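Local coordinates for 3-hydroxyisobutyryl-CoA hydrolase (Mycobacterium thermoresistibile, PDB 4HDT), which probably hydrolyses 3-hydroxy-2-methylpropanoyl-CoA to 3-hydroxy-2-methylpropanoate and free CoA, as a crotonase-fold member of the enoyl-CoA hydratase/isomerase family, at residues A[92-96]-A[345-349]; A[274-278]-A[335-339]; A[19-23]-A[44-48]. One frame throughout, in Å; residues are numbered along the deposited sequence.

Interaction 1: residues A[92-96]-A[345-349]; sequences FDEYR and ELTFE
Arg96 makes all the hydrogen bonds between 92-96 and 345-349, and both of its acceptors are backbone carbonyls. Two nitrogens grip Glu349 O end-on: the bond from Arg96 NH1 is 2.9 Å long and falls on a lone pair in the carbonyl plane, whereas Arg96 NH2 reaches the same Glu349 O at 3.1 Å, close to the line of the C=O bond. Arg96 NH1 also donates to Thr347 O at 2.9 Å, nearly straight at 163°, from above that carbonyl's plane. Both oxygens lie in the guanidinium plane, and a bend in the arginine chain (chi3 56°) turns the group toward them. In this way helix 85-103 of the crotonase fold holds the C-terminal tail, whose Glu351 joins His100 of the same helix and Glu49 at a zinc ion.

The apolar part centres on Leu346, which splits its methyls between two aromatic residues. Leu346 CD1 sits over one face of the Phe92 ring, 4.1 Å from the centroid, as a CH-pi contact, while Leu346 CD2 meets Tyr95 CB at 3.8 Å. Glu345 O borders the edge of the Phe92 ring. Tyr95 OH hydrogen-bonds Asp150 and Ser296, and Leu289 of helix 285-299 packs against both Tyr95 and Leu346.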
ATOM      1  N   PHE A  92       0.425  10.467  10.617  1.00 12.45           N
ATOM      2  CA  PHE A  92       0.342  10.036  12.013  1.00 13.08           C
ATOM      3  C   PHE A  92      -0.961   9.255  12.265  1.00 12.29           C
ATOM      4  O   PHE A  92      -0.945   8.139  12.777  1.00 12.16           O
ATOM      5  CB  PHE A  92       0.466  11.270  12.928  1.00 14.53           C
ATOM      6  CG  PHE A  92       0.749  10.971  14.363  1.00 16.05           C
ATOM      7  CD1 PHE A  92      -0.269  10.789  15.261  1.00 17.06           C
ATOM      8  CD2 PHE A  92       2.046  10.936  14.821  1.00 17.23           C
ATOM      9  CE1 PHE A  92      -0.006  10.524  16.607  1.00 17.89           C
ATOM     10  CE2 PHE A  92       2.328  10.668  16.145  1.00 17.88           C
ATOM     11  CZ  PHE A  92       1.302  10.452  17.036  1.00 18.21           C
ATOM     12  N   ASP A  93      -2.096   9.820  11.892  1.00 12.02           N
ATOM     13  CA  ASP A  93      -3.392   9.192  12.063  1.00 11.60           C
ATOM     14  C   ASP A  93      -3.569   7.973  11.138  1.00 10.80           C
ATOM     15  O   ASP A  93      -4.129   6.953  11.535  1.00 10.50           O
ATOM     16  CB  ASP A  93      -4.515  10.211  11.820  1.00 12.18           C
ATOM     17  CG  ASP A  93      -4.632  11.235  12.937  1.00 13.19           C
ATOM     18  OD1 ASP A  93      -4.234  10.959  14.123  1.00 14.01           O
ATOM     19  OD2 ASP A  93      -5.156  12.358  12.671  1.00 14.52           O
ATOM     20  N   GLU A  94      -3.065   8.075   9.909  1.00 10.28           N
ATOM     21  CA  GLU A  94      -3.216   6.980   8.963  1.00  9.57           C
ATOM     22  C   GLU A  94      -2.428   5.750   9.395  1.00  9.28           C
ATOM     23  O   GLU A  94      -2.958   4.643   9.356  1.00  8.89           O
ATOM     24  CB  GLU A  94      -2.764   7.396   7.567  1.00  9.40           C
ATOM     25  CG  GLU A  94      -2.988   6.331   6.495  1.00  9.14           C
ATOM     26  CD  GLU A  94      -2.439   6.746   5.157  1.00  8.99           C
ATOM     27  OE1 GLU A  94      -1.358   7.372   5.160  1.00  9.08           O
ATOM     28  OE2 GLU A  94      -3.046   6.449   4.107  1.00  9.19           O
ATOM     29  N   TYR A  95      -1.205   5.960   9.828  1.00  9.38           N
ATOM     30  CA  TYR A  95      -0.358   4.825  10.205  1.00  9.20           C
ATOM     31  C   TYR A  95      -0.874   4.203  11.497  1.00  9.40           C
ATOM     32  O   TYR A  95      -0.833   2.987  11.672  1.00  8.94           O
ATOM     33  CB  TYR A  95       1.123   5.156  10.304  1.00  9.54           C
ATOM     34  CG  TYR A  95       1.791   5.685   9.019  1.00  9.36           C
ATOM     35  CD1 TYR A  95       1.104   5.795   7.816  1.00  9.02           C
ATOM     36  CD2 TYR A  95       3.089   6.105   9.047  1.00  9.82           C
ATOM     37  CE1 TYR A  95       1.699   6.326   6.681  1.00  8.99           C
ATOM     38  CE2 TYR A  95       3.709   6.625   7.917  1.00  9.92           C
ATOM     39  CZ  TYR A  95       3.013   6.772   6.753  1.00  9.38           C
ATOM     40  OH  TYR A  95       3.681   7.357   5.692  1.00  9.69           O
ATOM     41  N   ARG A  96      -1.391   4.996  12.418  1.00  9.98           N
ATOM     42  CA  ARG A  96      -2.068   4.424  13.559  1.00 10.47           C
ATOM     43  C   ARG A  96      -3.296   3.566  13.181  1.00  9.97           C
ATOM     44  O   ARG A  96      -3.523   2.491  13.759  1.00 10.10           O
ATOM     45  CB  ARG A  96      -2.436   5.544  14.558  1.00 11.44           C
ATOM     46  CG  ARG A  96      -1.214   6.034  15.354  1.00 12.60           C
ATOM     47  CD  ARG A  96      -1.405   7.426  15.994  1.00 13.86           C
ATOM     48  NE  ARG A  96      -2.559   7.501  16.853  1.00 14.91           N
ATOM     49  CZ  ARG A  96      -2.565   7.251  18.171  1.00 16.27           C
ATOM     50  NH1 ARG A  96      -1.453   6.870  18.798  1.00 17.15           N
ATOM     51  NH2 ARG A  96      -3.693   7.361  18.877  1.00 17.80           N
ATOM     52  N   GLU A 345       8.241  11.180  17.470  1.00 19.53           N
ATOM     53  CA  GLU A 345       8.187   9.936  16.734  1.00 18.96           C
ATOM     54  C   GLU A 345       6.726   9.470  16.663  1.00 18.04           C
ATOM     55  O   GLU A 345       5.862   9.910  17.444  1.00 18.63           O
ATOM     56  CB  GLU A 345       9.028   8.876  17.424  1.00 19.56           C
ATOM     57  CG  GLU A 345      10.497   9.222  17.599  1.00 20.96           C
ATOM     58  CD  GLU A 345      11.376   8.971  16.385  1.00 21.39           C
ATOM     59  OE1 GLU A 345      10.915   8.512  15.338  1.00 20.59           O
ATOM     60  OE2 GLU A 345      12.586   9.241  16.477  1.00 23.67           O
ATOM     61  N   LEU A 346       6.439   8.556  15.736  1.00 16.85           N
ATOM     62  CA  LEU A 346       5.096   7.977  15.633  1.00 15.96           C
ATOM     63  C   LEU A 346       4.915   7.102  16.894  1.00 16.70           C
ATOM     64  O   LEU A 346       5.804   6.313  17.247  1.00 16.93           O
ATOM     65  CB  LEU A 346       4.986   7.140  14.348  1.00 14.77           C
ATOM     66  CG  LEU A 346       3.693   6.355  14.175  1.00 14.10           C
ATOM     67  CD1 LEU A 346       2.532   7.303  13.983  1.00 14.07           C
ATOM     68  CD2 LEU A 346       3.737   5.397  13.011  1.00 13.59           C
ATOM     69  N   THR A 347       3.798   7.306  17.584  1.00 17.58           N
ATOM     70  CA  THR A 347       3.435   6.505  18.763  1.00 18.58           C
ATOM     71  C   THR A 347       2.009   5.960  18.614  1.00 18.31           C
ATOM     72  O   THR A 347       1.209   6.463  17.819  1.00 16.60           O
ATOM     73  CB  THR A 347       3.540   7.333  20.064  1.00 20.15           C
ATOM     74  OG1 THR A 347       2.721   8.509  19.954  1.00 20.57           O
ATOM     75  CG2 THR A 347       4.968   7.724  20.269  1.00 21.52           C
ATOM     76  N   PHE A 348       1.720   4.883  19.358  1.00 19.26           N
ATOM     77  CA  PHE A 348       0.474   4.118  19.171  1.00 19.23           C
ATOM     78  C   PHE A 348      -0.390   4.003  20.414  1.00 22.42           C
ATOM     79  O   PHE A 348      -1.251   3.136  20.511  1.00 24.22           O
ATOM     80  CB  PHE A 348       0.816   2.727  18.674  1.00 18.27           C
ATOM     81  CG  PHE A 348       1.540   2.752  17.377  1.00 16.58           C
ATOM     82  CD1 PHE A 348       2.923   2.845  17.363  1.00 16.28           C
ATOM     83  CD2 PHE A 348       0.862   2.663  16.188  1.00 15.67           C
ATOM     84  CE1 PHE A 348       3.617   2.891  16.173  1.00 15.90           C
ATOM     85  CE2 PHE A 348       1.546   2.690  15.001  1.00 15.26           C
ATOM     86  CZ  PHE A 348       2.928   2.806  14.984  1.00 15.38           C
ATOM     87  N   GLU A 349      -0.168   4.872  21.362  1.00 24.54           N
ATOM     88  CA  GLU A 349      -0.889   4.749  22.605  1.00 27.45           C
ATOM     89  C   GLU A 349      -2.227   5.506  22.478  1.00 27.77           C
ATOM     90  O   GLU A 349      -2.444   6.231  21.473  1.00 27.03           O
ATOM     91  CB  GLU A 349       0.086   5.036  23.754  1.00 30.09           C
ATOM     92  CG  GLU A 349       1.127   3.888  23.782  1.00 32.20           C
ATOM     93  CD  GLU A 349       2.381   4.129  24.614  1.00 35.53           C
ATOM     94  OE1 GLU A 349       2.272   4.766  25.670  1.00 36.95           O
ATOM     95  OE2 GLU A 349       3.478   3.620  24.237  1.00 36.44           O
TER

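Interaction 2: residues A[274-278]-A[335-339]; sequences ESVRR and VEAYF
A salt-bridge network, laid beside a cation-pi stack, joins helix 266-279 to segment 335-339, which includes the last part of helix 332-336, in the helical C-terminal part of the chain. Arg278 belongs to both. Its guanidinium lies flat over one face of the Phe339 ring, with the two centres 4.1 Å apart and the planes inclined at 23°. CZ is 17° off the ring normal, which places the group over the face but displaced toward the rim, and Arg278 NH1 comes within 3.5 Å of Phe339 CG.

The polar bonds leave from the edge of the same guanidinium. One helical turn back, Glu274 OE2 receives Arg278 NE at 2.8 Å, almost straight at 172°, through the anti lone pair; NH2 adds a weak second bond to that oxygen. Across the contact, Arg278 NH2 donates to Glu336 OE1 at 2.9 Å and meets it nearly along the C-O axis. A water that accepts from Arg278 NH1 and donates to Glu336 OE2 bridges the same two side chains. The arginine chain runs extended from CG to NE, long enough to carry the group across Phe339.

Further van der Waals contacts complete the fit. Glu274 CG approaches Phe339 CE2 at 3.7 Å, and Glu274 CB meets Val335 CG1. Ser275 OG lies at the ring edge, 3.4 Å from Phe339 CZ, while its hydrogen bond goes to Val271 O. Val295 of helix 285-299 touches both Ser275 and Phe339.

With a carboxylate oxygen of Glu274 and one of Glu336 at its edge, near its plane, and an aromatic ring against one face, the guanidinium is restrained both in rotation and in tilt. Its positive charge probably also eases the proximity of the two acids: Glu274 OE2 and Glu336 OE1, both held by Arg278, are 6.0 Å apart.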
ATOM      1  N   GLU A 274      16.578   0.431   0.654  1.00 12.75           N
ATOM      2  CA  GLU A 274      17.066   0.391   2.041  1.00 13.54           C
ATOM      3  C   GLU A 274      15.915   0.142   3.023  1.00 12.67           C
ATOM      4  O   GLU A 274      16.091  -0.598   4.004  1.00 12.74           O
ATOM      5  CB  GLU A 274      17.808   1.669   2.387  1.00 14.59           C
ATOM      6  CG  GLU A 274      18.435   1.691   3.761  1.00 15.94           C
ATOM      7  CD  GLU A 274      19.641   0.783   3.922  1.00 17.31           C
ATOM      8  OE1 GLU A 274      20.277   0.331   2.926  1.00 18.39           O
ATOM      9  OE2 GLU A 274      19.945   0.492   5.096  1.00 17.97           O
ATOM     10  N   SER A 275      14.748   0.732   2.749  1.00 11.87           N
ATOM     11  CA  SER A 275      13.597   0.566   3.641  1.00 11.49           C
ATOM     12  C   SER A 275      13.148  -0.883   3.701  1.00 11.40           C
ATOM     13  O   SER A 275      12.860  -1.428   4.764  1.00 11.46           O
ATOM     14  CB  SER A 275      12.436   1.453   3.182  1.00 10.93           C
ATOM     15  OG  SER A 275      12.778   2.810   3.380  1.00 11.15           O
ATOM     16  N   VAL A 276      13.066  -1.538   2.533  1.00 11.65           N
ATOM     17  CA  VAL A 276      12.573  -2.902   2.505  1.00 11.92           C
ATOM     18  C   VAL A 276      13.588  -3.811   3.200  1.00 13.05           C
ATOM     19  O   VAL A 276      13.222  -4.702   3.970  1.00 12.05           O
ATOM     20  CB  VAL A 276      12.245  -3.346   1.056  1.00 12.30           C
ATOM     21  CG1 VAL A 276      11.910  -4.829   1.022  1.00 13.05           C
ATOM     22  CG2 VAL A 276      11.102  -2.551   0.494  1.00 11.91           C
ATOM     23  N   ARG A 277      14.860  -3.579   2.949  1.00 13.88           N
ATOM     24  CA  ARG A 277      15.892  -4.372   3.616  1.00 15.34           C
ATOM     25  C   ARG A 277      15.893  -4.200   5.127  1.00 15.16           C
ATOM     26  O   ARG A 277      16.017  -5.185   5.859  1.00 15.43           O
ATOM     27  CB  ARG A 277      17.225  -4.029   3.033  1.00 17.52           C
ATOM     28  CG  ARG A 277      17.369  -4.617   1.671  1.00 19.67           C
ATOM     29  CD  ARG A 277      18.752  -4.280   1.233  1.00 23.10           C
ATOM     30  NE  ARG A 277      18.955  -4.776  -0.089  1.00 25.87           N
ATOM     31  CZ  ARG A 277      19.967  -4.390  -0.860  1.00 26.50           C
ATOM     32  NH1 ARG A 277      20.853  -3.479  -0.446  1.00 28.64           N
ATOM     33  NH2 ARG A 277      20.047  -4.896  -2.050  1.00 24.42           N
ATOM     34  N   ARG A 278      15.723  -2.971   5.611  1.00 14.65           N
ATOM     35  CA  ARG A 278      15.630  -2.733   7.064  1.00 14.88           C
ATOM     36  C   ARG A 278      14.343  -3.320   7.657  1.00 14.00           C
ATOM     37  O   ARG A 278      14.380  -3.935   8.700  1.00 13.81           O
ATOM     38  CB  ARG A 278      15.721  -1.234   7.380  1.00 15.50           C
ATOM     39  CG  ARG A 278      17.103  -0.633   7.165  1.00 16.48           C
ATOM     40  CD  ARG A 278      17.168   0.788   7.641  1.00 17.48           C
ATOM     41  NE  ARG A 278      18.417   1.417   7.250  1.00 18.58           N
ATOM     42  CZ  ARG A 278      18.935   2.500   7.834  1.00 19.14           C
ATOM     43  NH1 ARG A 278      18.367   3.064   8.899  1.00 19.24           N
ATOM     44  NH2 ARG A 278      20.072   2.988   7.375  1.00 20.59           N
ATOM     45  N   VAL A 335      20.820   8.796   1.463  1.00 19.35           N
ATOM     46  CA  VAL A 335      19.858   7.745   1.862  1.00 18.51           C
ATOM     47  C   VAL A 335      19.663   7.743   3.368  1.00 19.12           C
ATOM     48  O   VAL A 335      18.522   7.755   3.871  1.00 17.86           O
ATOM     49  CB  VAL A 335      20.331   6.337   1.395  1.00 18.32           C
ATOM     50  CG1 VAL A 335      19.459   5.226   1.984  1.00 17.56           C
ATOM     51  CG2 VAL A 335      20.368   6.274  -0.117  1.00 18.46           C
ATOM     52  N   GLU A 336      20.776   7.784   4.102  1.00 20.02           N
ATOM     53  CA  GLU A 336      20.701   7.753   5.560  1.00 20.94           C
ATOM     54  C   GLU A 336      19.881   8.894   6.129  1.00 19.94           C
ATOM     55  O   GLU A 336      19.216   8.725   7.161  1.00 19.52           O
ATOM     56  CB  GLU A 336      22.122   7.713   6.166  1.00 23.44           C
ATOM     57  CG  GLU A 336      22.206   7.814   7.671  1.00 26.07           C
ATOM     58  CD  GLU A 336      21.540   6.668   8.427  1.00 27.08           C
ATOM     59  OE1 GLU A 336      21.346   5.570   7.870  1.00 28.71           O
ATOM     60  OE2 GLU A 336      21.213   6.887   9.613  1.00 30.00           O
ATOM     61  N   ALA A 337      19.893  10.038   5.461  1.00 19.31           N
ATOM     62  CA  ALA A 337      19.110  11.214   5.924  1.00 19.15           C
ATOM     63  C   ALA A 337      17.609  10.931   6.052  1.00 17.77           C
ATOM     64  O   ALA A 337      16.939  11.540   6.868  1.00 18.00           O
ATOM     65  CB  ALA A 337      19.334  12.383   4.986  1.00 19.71           C
ATOM     66  N   TYR A 338      17.076   9.998   5.273  1.00 16.50           N
ATOM     67  CA  TYR A 338      15.651   9.693   5.334  1.00 15.18           C
ATOM     68  C   TYR A 338      15.252   8.911   6.572  1.00 15.10           C
ATOM     69  O   TYR A 338      14.080   8.843   6.911  1.00 14.64           O
ATOM     70  CB  TYR A 338      15.191   8.950   4.095  1.00 14.27           C
ATOM     71  CG  TYR A 338      14.985   9.817   2.872  1.00 13.95           C
ATOM     72  CD1 TYR A 338      16.065  10.327   2.161  1.00 14.64           C
ATOM     73  CD2 TYR A 338      13.713  10.030   2.383  1.00 13.35           C
ATOM     74  CE1 TYR A 338      15.871  11.100   1.013  1.00 14.71           C
ATOM     75  CE2 TYR A 338      13.497  10.764   1.223  1.00 13.49           C
ATOM     76  CZ  TYR A 338      14.573  11.299   0.543  1.00 14.00           C
ATOM     77  OH  TYR A 338      14.339  12.003  -0.612  1.00 14.22           O
ATOM     78  N   PHE A 339      16.233   8.352   7.283  1.00 15.76           N
ATOM     79  CA  PHE A 339      15.990   7.509   8.439  1.00 16.02           C
ATOM     80  C   PHE A 339      16.291   8.232   9.739  1.00 17.30           C
ATOM     81  O   PHE A 339      16.246   7.614  10.792  1.00 17.92           O
ATOM     82  CB  PHE A 339      16.813   6.213   8.308  1.00 15.93           C
ATOM     83  CG  PHE A 339      16.406   5.385   7.137  1.00 14.94           C
ATOM     84  CD1 PHE A 339      15.365   4.493   7.249  1.00 14.28           C
ATOM     85  CD2 PHE A 339      17.040   5.511   5.899  1.00 14.96           C
ATOM     86  CE1 PHE A 339      14.937   3.756   6.152  1.00 13.56           C
ATOM     87  CE2 PHE A 339      16.635   4.766   4.811  1.00 14.24           C
ATOM     88  CZ  PHE A 339      15.586   3.897   4.927  1.00 13.64           C
TER
HETATM   89  O   HOH W   1      19.804   5.066  10.770  1.00 34.45           O

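Interaction 3: residues A[19-23]-A[44-48]; sequences VGLLT and RLAAW
This buried, apolar helix-on-sheet contact lies within the beta-alpha-beta unit formed by strand 19-24, helix 35-49 and strand 56-61. The short segments run antiparallel, at 176°, with their axes 10.3 Å apart, as expected where the helix returns across the sheet.

Trp48 faces Gly20, and their CA atoms, 7.5 Å apart, are the nearest pair between the segments. Gly20 CA stands over one face of the Trp48 indole, 3.7 Å from the centroid of the six-membered ring and 18° off its normal, which defines a CH-pi contact. The glycine is what permits this closeness: a CB there would point at the helix and collide with Trp48 CZ3. Trp48 CG stands anti to the carbonyl carbon (chi1 -70°), sending the ring down toward the strand, and Arg44 O lies above its opposite face.

Leu22 runs alongside the indole in the reverse direction. Leu22 CD2 touches Trp48 CH2 at 3.8 Å and also nears Arg44 CB, while Leu22 CD1 lies more loosely against Leu45 CD2 at 4.4 Å.

Around this pairing, Trp48 also packs on Val13 and Val15 of strand 11-16 and on Val57 of strand 56-61, and Leu45 packs against Val57 and against Leu97 and Ile101 of helix 85-103.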
ATOM      1  N   VAL A  19     -22.502  -6.796  11.153  1.00 21.26           N
ATOM      2  CA  VAL A  19     -21.297  -6.374  10.445  1.00 19.71           C
ATOM      3  C   VAL A  19     -21.224  -4.857  10.365  1.00 19.12           C
ATOM      4  O   VAL A  19     -22.154  -4.203   9.879  1.00 19.51           O
ATOM      5  CB  VAL A  19     -21.259  -6.960   9.030  1.00 19.50           C
ATOM      6  CG1 VAL A  19     -19.937  -6.626   8.321  1.00 18.50           C
ATOM      7  CG2 VAL A  19     -21.479  -8.443   9.078  1.00 19.63           C
ATOM      8  N   GLY A  20     -20.140  -4.297  10.879  1.00 17.96           N
ATOM      9  CA  GLY A  20     -19.814  -2.898  10.715  1.00 17.52           C
ATOM     10  C   GLY A  20     -19.312  -2.646   9.296  1.00 16.97           C
ATOM     11  O   GLY A  20     -18.276  -3.170   8.891  1.00 15.91           O
ATOM     12  N   LEU A  21     -20.040  -1.808   8.566  1.00 17.20           N
ATOM     13  CA  LEU A  21     -19.762  -1.549   7.146  1.00 16.84           C
ATOM     14  C   LEU A  21     -19.093  -0.198   7.007  1.00 15.81           C
ATOM     15  O   LEU A  21     -19.629   0.831   7.472  1.00 16.33           O
ATOM     16  CB  LEU A  21     -21.066  -1.595   6.339  1.00 18.11           C
ATOM     17  CG  LEU A  21     -21.892  -2.852   6.536  1.00 19.50           C
ATOM     18  CD1 LEU A  21     -23.301  -2.628   6.001  1.00 20.87           C
ATOM     19  CD2 LEU A  21     -21.216  -4.039   5.884  1.00 19.39           C
ATOM     20  N   LEU A  22     -17.941  -0.191   6.382  1.00 14.44           N
ATOM     21  CA  LEU A  22     -17.229   1.023   6.034  1.00 13.82           C
ATOM     22  C   LEU A  22     -17.133   1.033   4.517  1.00 13.52           C
ATOM     23  O   LEU A  22     -16.447   0.198   3.961  1.00 12.85           O
ATOM     24  CB  LEU A  22     -15.836   1.041   6.675  1.00 13.56           C
ATOM     25  CG  LEU A  22     -15.852   1.073   8.197  1.00 13.73           C
ATOM     26  CD1 LEU A  22     -14.445   0.864   8.733  1.00 13.54           C
ATOM     27  CD2 LEU A  22     -16.434   2.413   8.653  1.00 14.05           C
ATOM     28  N   THR A  23     -17.780   2.005   3.870  1.00 13.66           N
ATOM     29  CA  THR A  23     -17.719   2.091   2.420  1.00 13.81           C
ATOM     30  C   THR A  23     -17.054   3.413   2.036  1.00 13.26           C
ATOM     31  O   THR A  23     -17.585   4.496   2.248  1.00 13.15           O
ATOM     32  CB  THR A  23     -19.113   1.949   1.775  1.00 15.10           C
ATOM     33  OG1 THR A  23     -19.744   0.791   2.277  1.00 16.29           O
ATOM     34  CG2 THR A  23     -19.046   1.913   0.219  1.00 15.56           C
ATOM     35  N   ARG A  44     -14.681   4.681  14.123  1.00 15.01           N
ATOM     36  CA  ARG A  44     -15.610   3.556  14.053  1.00 15.70           C
ATOM     37  C   ARG A  44     -14.983   2.236  14.472  1.00 15.24           C
ATOM     38  O   ARG A  44     -15.602   1.466  15.239  1.00 15.53           O
ATOM     39  CB  ARG A  44     -16.276   3.418  12.682  1.00 15.93           C
ATOM     40  CG  ARG A  44     -17.311   4.506  12.420  1.00 17.48           C
ATOM     41  CD  ARG A  44     -18.518   4.400  13.367  1.00 18.76           C
ATOM     42  NE  ARG A  44     -18.405   5.130  14.625  1.00 19.88           N
ATOM     43  CZ  ARG A  44     -19.260   5.018  15.652  1.00 20.62           C
ATOM     44  NH1 ARG A  44     -19.087   5.741  16.748  1.00 20.81           N
ATOM     45  NH2 ARG A  44     -20.301   4.167  15.607  1.00 21.74           N
ATOM     46  N   LEU A  45     -13.747   1.973  14.042  1.00 14.80           N
ATOM     47  CA  LEU A  45     -13.079   0.777  14.544  1.00 15.16           C
ATOM     48  C   LEU A  45     -12.950   0.811  16.063  1.00 15.47           C
ATOM     49  O   LEU A  45     -13.144  -0.211  16.750  1.00 16.02           O
ATOM     50  CB  LEU A  45     -11.686   0.624  13.943  1.00 15.16           C
ATOM     51  CG  LEU A  45     -11.674   0.269  12.474  1.00 15.71           C
ATOM     52  CD1 LEU A  45     -10.220   0.092  12.109  1.00 15.87           C
ATOM     53  CD2 LEU A  45     -12.429  -1.022  12.207  1.00 15.99           C
ATOM     54  N   ALA A  46     -12.603   1.975  16.609  1.00 15.43           N
ATOM     55  CA  ALA A  46     -12.520   2.081  18.069  1.00 16.17           C
ATOM     56  C   ALA A  46     -13.873   1.865  18.755  1.00 16.92           C
ATOM     57  O   ALA A  46     -13.966   1.174  19.811  1.00 17.72           O
ATOM     58  CB  ALA A  46     -11.947   3.442  18.458  1.00 16.33           C
ATOM     59  N   ALA A  47     -14.917   2.491  18.223  1.00 16.88           N
ATOM     60  CA  ALA A  47     -16.244   2.373  18.809  1.00 17.73           C
ATOM     61  C   ALA A  47     -16.811   0.965  18.741  1.00 17.96           C
ATOM     62  O   ALA A  47     -17.472   0.513  19.673  1.00 19.21           O
ATOM     63  CB  ALA A  47     -17.203   3.337  18.149  1.00 17.89           C
ATOM     64  N   TRP A  48     -16.522   0.251  17.655  1.00 17.31           N
ATOM     65  CA  TRP A  48     -17.070  -1.076  17.457  1.00 17.61           C
ATOM     66  C   TRP A  48     -16.287  -2.173  18.174  1.00 17.98           C
ATOM     67  O   TRP A  48     -16.787  -3.298  18.338  1.00 18.02           O
ATOM     68  CB  TRP A  48     -17.084  -1.415  15.978  1.00 17.27           C
ATOM     69  CG  TRP A  48     -18.064  -0.635  15.171  1.00 17.48           C
ATOM     70  CD1 TRP A  48     -19.240  -0.057  15.617  1.00 17.89           C
ATOM     71  CD2 TRP A  48     -18.009  -0.379  13.767  1.00 16.82           C
ATOM     72  NE1 TRP A  48     -19.890   0.555  14.566  1.00 18.08           N
ATOM     73  CE2 TRP A  48     -19.170   0.349  13.424  1.00 17.41           C
ATOM     74  CE3 TRP A  48     -17.101  -0.705  12.766  1.00 16.47           C
ATOM     75  CZ2 TRP A  48     -19.426   0.760  12.105  1.00 17.37           C
ATOM     76  CZ3 TRP A  48     -17.354  -0.302  11.491  1.00 16.22           C
ATOM     77  CH2 TRP A  48     -18.513   0.416  11.167  1.00 16.87           C
TER

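How the interactions relate
From the N terminus, interaction 3 closes first, a short loop between strand 19-24 and helix 35-49 in the beta-alpha-beta region. Interaction 1 opens afterwards, at helix 85-103, and closes with the C-terminal tail 249 residues later. Interaction 2 is nested inside that long loop and joins helix 266-279 to the region of helix 332-336. Interactions 2 and 3 lie on opposite sides of the chain's centre, their centres about 35 Å apart; interaction 1 has its centre about 19 Å from each of theirs. Helix 285-299 touches interactions 1 and 2, while helix 85-103, which carries 92-96, adjoins interaction 3 as well.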